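Local coordinates for phage-related protein (Bordetella bronchiseptica RB50, PDB 3BJQ) that is probably a phage major capsid protein, of the kind that builds the shell around the viral genome, at residues Pro177-Leu182 with Val250-Asp255; Phe263-Gln268 with Ala298-Leu303. One frame throughout, in Å; residues are numbered along the deposited sequence.

Both interactions are largely buried, each about 10 Å from the centre of the chain, and their own centres lie 12 Å apart. They follow one another along the chain: the segment 250-255 leaves the six-stranded mixed sheet through a loop, and residues 263-268 then enter the five-stranded one. Interaction 1 works mainly through polar side chains, an asparagine amide and an arginine-aspartate salt bridge, and it reaches solvent at Asp252. Interaction 2 is carried by main-chain hydrogen bonds, between two strands and from the turn that follows one of them, with aromatic and aliphatic groups packed beside them and no charged pair. The first fastens a loop to the start of a strand; the second closes one end of a strand pair.

Interaction 1 of 2, residues Pro177-Leu182 with Val250-Asp255; sequences PNRLML and VSDNPD
Asn178 grips the backbone of Val250 at both ends of its amide. Val250 N donates to Asn178 OD1 over 2.9 Å, almost straight at 174° and on a lone pair, while Asn178 ND2 donates to Val250 O over 2.8 Å. A chi1 of 57°, with CG between the backbone N and the carbonyl carbon, turns the amide into this position. Next to it the packing is close: the arginine chain bends at chi2 (-75°), and Arg179 CG meets Val250 CG2 at 3.4 Å, the two side chains crossing at about a right angle.

The solvent side lies at Asp252, whose carboxylate reaches in to the edge of the buried guanidinium, nearly coplanar with it. Arg179 NH2 makes a salt bridge to Asp252 OD1 at 2.8 Å, whereas Arg179 NH1 adds only a weak bond to the same oxygen. Val250 O sits over one guanidinium face. Glu220 OE2 lies close to Asp252 OD2, a like-charge approach that the arginine probably offsets, although its own ion pair with Glu220 is long and weak.

Asn178 and Arg179 both face Gly248 in a classic beta bulge where strand 179-183 pairs with strand 245-248; just beyond it their side chains hold the loop that follows the latter strand, while helix 158-173 packs against Pro177 and Leu180.

Interaction 2 of 2, residues Phe263-Gln268 with Ala298-Leu303; sequences FGYTYQ and ALSGML
Phe263 meets the other segment through both its carbonyl and its ring. The oxygen accepts two backbone bonds from the same face of its plane: Gly301 N comes in at 2.9 Å to Phe263 O, Ser300 N at 3.0 Å to that same atom. With CG anti to the backbone N (chi1 168°), the ring turns back to meet Leu299, where Phe263 CZ lies 3.6 Å from Leu299 CG and the two side chains cross obliquely. Trp246 and Phe35 also meet the Phe263 ring edge-to-face.

Gly264 follows, a non-hydrogen-bonded antiparallel partner of Leu299. The backbones come close here: Gly264 CA is 3.3 Å from Ala298 O, and Ser300 OG also approaches that CA. The serine hydroxyl is hydrogen-bonded to Ser262 O, just before the strand.

Tyr265 forms the hydrogen-bonded pair with Ala298. Tyr265 N donates to Ala298 O over 3.1 Å, and Ala298 N returns a bond to Tyr265 O over 2.8 Å, nearly in line with the carbonyl. The ring extends past Ser300, with Tyr265 CD2 3.7 Å from Ser300 OG, and the tyrosine hydroxyl is bonded to Glu260 O.

Two residues further on, Tyr267 offers a ring face to Ala298: the methyl Ala298 CB stands 4.3 Å from the centroid of the Tyr267 ring, 19° off its normal, a CH-pi contact. Tyr80 meets this ring edge-to-face, and Tyr267 OH is hydrogen-bonded to Leu48 N, which holds the far end of the ring.

The whole is an antiparallel strand pair in a mixed beta sheet, with strand 264-269 running between strand 37-40 and strand 286-299; the two hydrogen bonds that Phe263 O accepts mark where strand 286-299 ends and the chain turns toward a 3-10 segment.

Interaction 1 of 2, residues Pro177-Leu182 with Val250-Asp255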
loop_
_atom_site.group_PDB
_atom_site.type_symbol
_atom_site.label_atom_id
_atom_site.label_comp_id
_atom_site.label_asym_id
_atom_site.label_seq_id
_atom_site.Cartn_x
_atom_site.Cartn_y
_atom_site.Cartn_z
ATOM N N PRO E 177 -3.645 22.683 42.414
ATOM C CA PRO E 177 -2.988 23.310 41.273
ATOM C C PRO E 177 -1.922 22.358 40.743
ATOM O O PRO E 177 -1.343 21.605 41.521
ATOM C CB PRO E 177 -2.365 24.574 41.867
ATOM C CG PRO E 177 -2.267 24.339 43.297
ATOM C CD PRO E 177 -3.401 23.424 43.662
ATOM N N ASN E 178 -1.700 22.364 39.433
ATOM C CA ASN E 178 -0.740 21.457 38.811
ATOM C C ASN E 178 0.367 22.146 38.019
ATOM O O ASN E 178 1.194 21.470 37.389
ATOM C CB ASN E 178 -1.475 20.444 37.923
ATOM C CG ASN E 178 -2.317 21.106 36.871
ATOM O OD1 ASN E 178 -2.369 22.333 36.785
ATOM N ND2 ASN E 178 -2.977 20.302 36.056
ATOM N N ARG E 179 0.384 23.475 38.056
ATOM C CA ARG E 179 1.398 24.253 37.382
ATOM C C ARG E 179 1.979 25.260 38.336
ATOM O O ARG E 179 1.236 26.040 38.908
ATOM C CB ARG E 179 0.819 25.083 36.249
ATOM C CG ARG E 179 0.293 24.336 35.114
ATOM C CD ARG E 179 1.369 23.759 34.219
ATOM N NE ARG E 179 0.669 23.080 33.140
ATOM C CZ ARG E 179 0.137 21.871 33.252
ATOM N NH1 ARG E 179 0.280 21.177 34.369
ATOM N NH2 ARG E 179 -0.513 21.348 32.230
ATOM N N LEU E 180 3.298 25.264 38.482
ATOM C CA LEU E 180 3.970 26.321 39.252
ATOM C C LEU E 180 4.949 26.995 38.307
ATOM O O LEU E 180 5.782 26.320 37.722
ATOM C CB LEU E 180 4.658 25.753 40.508
ATOM C CG LEU E 180 5.119 26.750 41.598
ATOM C CD1 LEU E 180 5.052 26.110 42.977
ATOM C CD2 LEU E 180 6.504 27.218 41.317
HETATM N N MSE E 181 4.792 28.312 38.121
HETATM C CA MSE E 181 5.692 29.120 37.330
HETATM C C MSE E 181 6.669 29.859 38.261
HETATM O O MSE E 181 6.262 30.702 39.049
HETATM C CB MSE E 181 4.894 30.163 36.522
HETATM C CG MSE E 181 5.642 30.851 35.403
HETATM SE SE MSE E 181 7.012 32.129 35.875
HETATM C CE MSE E 181 5.974 33.367 36.890
ATOM N N LEU E 182 7.947 29.522 38.175
ATOM C CA LEU E 182 9.009 30.260 38.862
ATOM C C LEU E 182 9.711 31.131 37.834
ATOM O O LEU E 182 10.258 30.599 36.856
ATOM C CB LEU E 182 10.060 29.306 39.417
ATOM C CG LEU E 182 9.644 28.262 40.447
ATOM C CD1 LEU E 182 10.825 27.410 40.816
ATOM C CD2 LEU E 182 9.090 28.965 41.673
ATOM N N VAL E 250 -4.186 24.255 35.565
ATOM C CA VAL E 250 -4.272 24.351 34.099
ATOM C C VAL E 250 -4.625 22.957 33.629
ATOM O O VAL E 250 -3.935 21.966 33.973
ATOM C CB VAL E 250 -2.926 24.788 33.493
ATOM C CG1 VAL E 250 -3.026 25.011 31.963
ATOM C CG2 VAL E 250 -2.441 26.061 34.161
ATOM N N SER E 251 -5.735 22.836 32.918
ATOM C CA SER E 251 -6.147 21.520 32.461
ATOM C C SER E 251 -5.035 20.820 31.658
ATOM O O SER E 251 -4.428 21.413 30.763
ATOM C CB SER E 251 -7.417 21.607 31.613
ATOM O OG SER E 251 -7.695 20.349 31.056
ATOM N N ASP E 252 -4.813 19.551 31.996
ATOM C CA ASP E 252 -3.867 18.675 31.316
ATOM C C ASP E 252 -4.472 18.032 30.054
ATOM O O ASP E 252 -3.865 17.177 29.471
ATOM C CB ASP E 252 -3.409 17.540 32.255
ATOM C CG ASP E 252 -2.362 17.982 33.278
ATOM O OD1 ASP E 252 -1.730 19.041 33.102
ATOM O OD2 ASP E 252 -2.159 17.243 34.270
ATOM N N ASN E 253 -5.677 18.422 29.667
ATOM C CA ASN E 253 -6.357 17.865 28.514
ATOM C C ASN E 253 -5.445 17.974 27.280
ATOM O O ASN E 253 -4.939 19.048 26.980
ATOM C CB ASN E 253 -7.666 18.634 28.299
ATOM C CG ASN E 253 -8.704 17.870 27.462
ATOM O OD1 ASN E 253 -8.377 17.047 26.613
ATOM N ND2 ASN E 253 -9.973 18.202 27.674
ATOM N N PRO E 254 -5.175 16.850 26.607
ATOM C CA PRO E 254 -4.404 16.910 25.370
ATOM C C PRO E 254 -5.155 17.543 24.185
ATOM O O PRO E 254 -4.525 17.840 23.183
ATOM C CB PRO E 254 -4.075 15.441 25.099
ATOM C CG PRO E 254 -5.090 14.669 25.812
ATOM C CD PRO E 254 -5.487 15.460 26.998
ATOM N N ASP E 255 -6.476 17.714 24.299
ATOM C CA ASP E 255 -7.317 18.398 23.306
ATOM C C ASP E 255 -7.984 19.588 24.005
ATOM O O ASP E 255 -9.183 19.539 24.323
ATOM C CB ASP E 255 -8.432 17.476 22.771
ATOM C CG ASP E 255 -7.928 16.130 22.279
ATOM O OD1 ASP E 255 -6.867 16.095 21.626
ATOM O OD2 ASP E 255 -8.622 15.104 22.540
#

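Interaction 2 of 2, residues Phe263-Gln268 with Ala298-Leu303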
loop_
_atom_site.group_PDB
_atom_site.type_symbol
_atom_site.label_atom_id
_atom_site.label_comp_id
_atom_site.label_asym_id
_atom_site.label_seq_id
_atom_site.Cartn_x
_atom_site.Cartn_y
_atom_site.Cartn_z
ATOM N N PHE E 263 -7.677 27.610 34.369
ATOM C CA PHE E 263 -7.218 28.987 34.602
ATOM C C PHE E 263 -7.298 29.866 33.357
ATOM O O PHE E 263 -7.719 31.023 33.411
ATOM C CB PHE E 263 -5.768 29.005 35.119
ATOM C CG PHE E 263 -5.138 30.379 35.110
ATOM C CD1 PHE E 263 -5.409 31.282 36.118
ATOM C CD2 PHE E 263 -4.277 30.759 34.095
ATOM C CE1 PHE E 263 -4.868 32.546 36.098
ATOM C CE2 PHE E 263 -3.728 32.011 34.075
ATOM C CZ PHE E 263 -4.022 32.906 35.073
ATOM N N GLY E 264 -6.853 29.336 32.225
ATOM C CA GLY E 264 -6.820 30.143 30.995
ATOM C C GLY E 264 -6.591 29.352 29.734
ATOM O O GLY E 264 -6.303 28.160 29.766
ATOM N N TYR E 265 -6.736 30.044 28.605
ATOM C CA TYR E 265 -6.586 29.450 27.287
ATOM C C TYR E 265 -6.020 30.481 26.342
ATOM O O TYR E 265 -6.204 31.670 26.551
ATOM C CB TYR E 265 -7.960 29.031 26.718
ATOM C CG TYR E 265 -8.519 27.823 27.412
ATOM C CD1 TYR E 265 -7.970 26.566 27.180
ATOM C CD2 TYR E 265 -9.561 27.938 28.339
ATOM C CE1 TYR E 265 -8.460 25.440 27.857
ATOM C CE2 TYR E 265 -10.063 26.809 29.018
ATOM C CZ TYR E 265 -9.511 25.580 28.774
ATOM O OH TYR E 265 -9.985 24.457 29.438
ATOM N N THR E 266 -5.339 30.006 25.311
ATOM C CA THR E 266 -4.995 30.842 24.170
ATOM C C THR E 266 -6.137 30.604 23.149
ATOM O O THR E 266 -6.250 29.543 22.544
ATOM C CB THR E 266 -3.561 30.538 23.602
ATOM O OG1 THR E 266 -2.546 30.907 24.567
ATOM C CG2 THR E 266 -3.306 31.277 22.311
ATOM N N TYR E 267 -7.042 31.567 23.047
ATOM C CA TYR E 267 -8.142 31.512 22.077
ATOM C C TYR E 267 -7.484 31.635 20.719
ATOM O O TYR E 267 -6.827 32.646 20.447
ATOM C CB TYR E 267 -9.133 32.677 22.330
ATOM C CG TYR E 267 -10.170 32.416 23.416
ATOM C CD1 TYR E 267 -9.886 31.593 24.510
ATOM C CD2 TYR E 267 -11.402 33.014 23.375
ATOM C CE1 TYR E 267 -10.818 31.348 25.500
ATOM C CE2 TYR E 267 -12.350 32.786 24.388
ATOM C CZ TYR E 267 -12.055 31.941 25.427
ATOM O OH TYR E 267 -12.976 31.708 26.415
ATOM N N GLN E 268 -7.626 30.618 19.869
ATOM C CA GLN E 268 -6.910 30.593 18.609
ATOM C C GLN E 268 -7.819 30.198 17.485
ATOM O O GLN E 268 -8.548 29.226 17.588
ATOM C CB GLN E 268 -5.727 29.625 18.660
ATOM C CG GLN E 268 -4.838 29.726 17.424
ATOM C CD GLN E 268 -3.408 29.317 17.695
ATOM O OE1 GLN E 268 -2.733 29.921 18.532
ATOM N NE2 GLN E 268 -2.932 28.295 16.984
ATOM N N ALA E 298 -6.405 34.372 27.207
ATOM C CA ALA E 298 -7.561 34.835 27.958
ATOM C C ALA E 298 -7.538 34.158 29.336
ATOM O O ALA E 298 -7.294 32.966 29.434
ATOM C CB ALA E 298 -8.820 34.489 27.213
ATOM N N LEU E 299 -7.757 34.938 30.391
ATOM C CA LEU E 299 -7.872 34.395 31.732
ATOM C C LEU E 299 -9.355 34.037 31.861
ATOM O O LEU E 299 -10.202 34.889 31.761
ATOM C CB LEU E 299 -7.423 35.430 32.780
ATOM C CG LEU E 299 -6.932 34.858 34.114
ATOM C CD1 LEU E 299 -6.181 35.901 34.938
ATOM C CD2 LEU E 299 -8.065 34.284 34.892
ATOM N N SER E 300 -9.660 32.758 32.020
ATOM C CA SER E 300 -11.040 32.306 32.137
ATOM C C SER E 300 -11.403 31.960 33.572
ATOM O O SER E 300 -12.535 32.136 33.950
ATOM C CB SER E 300 -11.300 31.109 31.179
ATOM O OG SER E 300 -10.278 30.118 31.266
ATOM N N GLY E 301 -10.443 31.480 34.368
ATOM C CA GLY E 301 -10.708 30.999 35.724
ATOM C C GLY E 301 -9.741 31.516 36.778
ATOM O O GLY E 301 -8.810 30.822 37.174
HETATM N N MSE E 302 -9.998 32.724 37.257
HETATM C CA MSE E 302 -9.150 33.382 38.263
HETATM C C MSE E 302 -8.960 32.550 39.523
HETATM O O MSE E 302 -7.862 32.473 40.060
HETATM C CB MSE E 302 -9.710 34.758 38.620
HETATM C CG MSE E 302 -8.910 35.507 39.702
HETATM SE SE MSE E 302 -9.500 35.079 41.487
HETATM C CE MSE E 302 -11.307 35.927 41.272
ATOM N N LEU E 303 -10.011 31.897 39.987
ATOM C CA LEU E 303 -9.905 31.125 41.206
ATOM C C LEU E 303 -8.983 29.920 41.059
ATOM O O LEU E 303 -8.636 29.297 42.053
ATOM C CB LEU E 303 -11.282 30.630 41.672
ATOM C CG LEU E 303 -12.242 31.662 42.232
ATOM C CD1 LEU E 303 -13.605 30.946 42.494
ATOM C CD2 LEU E 303 -11.701 32.302 43.502
#